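Local coordinates for protein chaperone SycD (Chlamydia pneumoniae, PDB 4NRH) that probably acts as a cytosolic type III secretion chaperone that, bound to CopN, directs the secretion of translocator proteins, at residues F25-D30 with L86-P91. Residues are numbered along the deposited sequence; the frame is centred on the assembly and turned at random.
Sequences FPFPDD and LVFFNP
Phe27 and Pro28 meet Phe88 and Phe89 in a buried, purely apolar contact, which packs the irregular loop between helices 9-19 and 31-35 against the C-terminal end of helix 76-89. It exemplifies how an N-terminal loop is seated on the helical body of an LcrH/SycD-family chaperone, a protein containing a tetratricopeptide repeat. The two segments meet through side chains, without a hydrogen bond between them: the nearest CA atoms, those of Phe27 and Phe88, are 9.6 Å apart. Phe88 has the largest share, touching both Phe27 and Pro28. Its ring reaches out from the helix toward the loop, CG trans to N (chi1 167°), and the far rim faces both residues, with CZ about as close to Pro28 CD as to Phe27 CD1. Phe88 CE1 lies 3.7 Å from Pro28 CD, while Phe88 CE2 is 3.9 Å from Phe27 CD1; the two phenylalanine side chains cross at roughly a right angle. Phe89 adds a looser touch, its CE1 standing 4.4 Å from Phe27 CE1. Within the loop, Pro26 CG sits over the rim of one Phe27 ring face. Ser278 of CopN packs on Pro28 and Phe88. Helix 9-19 lies alongside, Leu14 touching Phe27 and Phe89, and Tyr49 of helix 49-52 stacks on Phe88.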
loop_
_atom_site.group_PDB
_atom_site.type_symbol
_atom_site.label_atom_id
_atom_site.label_comp_id
_atom_site.label_asym_id
_atom_site.label_seq_id
_atom_site.Cartn_x
_atom_site.Cartn_y
_atom_site.Cartn_z
ATOM N N PHE D 25 -0.773 1.071 -4.320
ATOM C CA PHE D 25 0.623 1.320 -3.984
ATOM C C PHE D 25 1.179 0.151 -3.176
ATOM O O PHE D 25 1.117 0.153 -1.947
ATOM C CB PHE D 25 0.748 2.629 -3.201
ATOM C CG PHE D 25 2.162 3.068 -2.963
ATOM C CD1 PHE D 25 2.942 3.535 -4.008
ATOM C CD2 PHE D 25 2.709 3.030 -1.690
ATOM C CE1 PHE D 25 4.244 3.949 -3.790
ATOM C CE2 PHE D 25 4.009 3.441 -1.466
ATOM C CZ PHE D 25 4.777 3.901 -2.517
ATOM N N PRO D 26 1.722 -0.860 -3.873
ATOM C CA PRO D 26 2.139 -2.117 -3.240
ATOM C C PRO D 26 3.517 -2.037 -2.590
ATOM O O PRO D 26 4.333 -2.943 -2.759
ATOM C CB PRO D 26 2.151 -3.101 -4.411
ATOM C CG PRO D 26 2.503 -2.254 -5.587
ATOM C CD PRO D 26 1.889 -0.897 -5.336
ATOM N N PHE D 27 3.763 -0.961 -1.852
ATOM C CA PHE D 27 5.051 -0.736 -1.211
ATOM C C PHE D 27 4.848 -0.139 0.177
ATOM O O PHE D 27 3.782 0.408 0.465
ATOM C CB PHE D 27 5.922 0.196 -2.057
ATOM C CG PHE D 27 6.031 -0.209 -3.497
ATOM C CD1 PHE D 27 6.819 -1.284 -3.871
ATOM C CD2 PHE D 27 5.355 0.494 -4.481
ATOM C CE1 PHE D 27 6.926 -1.654 -5.198
ATOM C CE2 PHE D 27 5.457 0.129 -5.810
ATOM C CZ PHE D 27 6.244 -0.946 -6.168
ATOM N N PRO D 28 5.864 -0.249 1.047
ATOM C CA PRO D 28 5.803 0.461 2.331
ATOM C C PRO D 28 5.758 1.974 2.122
ATOM O O PRO D 28 6.359 2.478 1.173
ATOM C CB PRO D 28 7.097 0.035 3.033
ATOM C CG PRO D 28 7.479 -1.254 2.381
ATOM C CD PRO D 28 7.045 -1.124 0.955
ATOM N N ASP D 29 5.047 2.682 2.992
ATOM C CA ASP D 29 4.951 4.135 2.897
ATOM C C ASP D 29 6.259 4.810 3.289
ATOM O O ASP D 29 6.625 5.847 2.733
ATOM C CB ASP D 29 3.816 4.659 3.777
ATOM C CG ASP D 29 2.451 4.448 3.157
ATOM O OD1 ASP D 29 2.377 4.292 1.921
ATOM O OD2 ASP D 29 1.451 4.441 3.906
ATOM N N ASP D 30 6.958 4.216 4.250
ATOM C CA ASP D 30 8.111 4.858 4.869
ATOM C C ASP D 30 9.324 3.933 4.805
ATOM O O ASP D 30 9.546 3.124 5.705
ATOM C CB ASP D 30 7.795 5.235 6.322
ATOM C CG ASP D 30 8.855 6.130 6.948
ATOM O OD1 ASP D 30 9.967 6.246 6.393
ATOM O OD2 ASP D 30 8.570 6.722 8.009
ATOM N N LEU D 86 16.417 1.489 -4.135
ATOM C CA LEU D 86 17.360 0.513 -4.671
ATOM C C LEU D 86 17.685 -0.557 -3.636
ATOM O O LEU D 86 17.744 -1.746 -3.950
ATOM C CB LEU D 86 18.642 1.204 -5.129
ATOM C CG LEU D 86 18.564 1.953 -6.458
ATOM C CD1 LEU D 86 19.841 2.732 -6.690
ATOM C CD2 LEU D 86 18.307 0.982 -7.600
ATOM N N VAL D 87 17.900 -0.117 -2.401
ATOM C CA VAL D 87 18.189 -1.023 -1.299
ATOM C C VAL D 87 16.972 -1.897 -1.001
ATOM O O VAL D 87 17.104 -3.075 -0.665
ATOM C CB VAL D 87 18.611 -0.231 -0.036
ATOM C CG1 VAL D 87 18.320 -1.016 1.228
ATOM C CG2 VAL D 87 20.084 0.149 -0.116
ATOM N N PHE D 88 15.785 -1.322 -1.167
ATOM C CA PHE D 88 14.538 -2.061 -1.003
ATOM C C PHE D 88 14.427 -3.191 -2.023
ATOM O O PHE D 88 13.997 -4.296 -1.696
ATOM C CB PHE D 88 13.337 -1.114 -1.121
ATOM C CG PHE D 88 12.015 -1.818 -1.267
ATOM C CD1 PHE D 88 11.324 -2.257 -0.150
ATOM C CD2 PHE D 88 11.452 -2.019 -2.518
ATOM C CE1 PHE D 88 10.106 -2.901 -0.279
ATOM C CE2 PHE D 88 10.235 -2.660 -2.653
ATOM C CZ PHE D 88 9.561 -3.101 -1.532
ATOM N N PHE D 89 14.817 -2.903 -3.261
ATOM C CA PHE D 89 14.739 -3.882 -4.340
ATOM C C PHE D 89 15.833 -4.943 -4.244
ATOM O O PHE D 89 15.572 -6.130 -4.440
ATOM C CB PHE D 89 14.804 -3.176 -5.695
ATOM C CG PHE D 89 13.535 -2.466 -6.064
ATOM C CD1 PHE D 89 12.309 -3.098 -5.927
ATOM C CD2 PHE D 89 13.562 -1.165 -6.540
ATOM C CE1 PHE D 89 11.136 -2.450 -6.261
ATOM C CE2 PHE D 89 12.392 -0.511 -6.874
ATOM C CZ PHE D 89 11.178 -1.154 -6.734
ATOM N N ASN D 90 17.056 -4.515 -3.948
ATOM C CA ASN D 90 18.170 -5.444 -3.803
ATOM C C ASN D 90 19.163 -4.937 -2.761
ATOM O O ASN D 90 20.077 -4.179 -3.087
ATOM C CB ASN D 90 18.871 -5.658 -5.149
ATOM C CG ASN D 90 19.842 -6.831 -5.132
ATOM O OD1 ASN D 90 20.302 -7.265 -4.075
ATOM N ND2 ASN D 90 20.164 -7.343 -6.315
ATOM N N PRO D 91 18.985 -5.360 -1.501
ATOM C CA PRO D 91 19.810 -4.907 -0.376
ATOM C C PRO D 91 21.176 -5.586 -0.304
ATOM O O PRO D 91 21.919 -5.348 0.648
ATOM C CB PRO D 91 18.966 -5.284 0.842
ATOM C CG PRO D 91 18.211 -6.486 0.399
ATOM C CD PRO D 91 17.922 -6.285 -1.067
#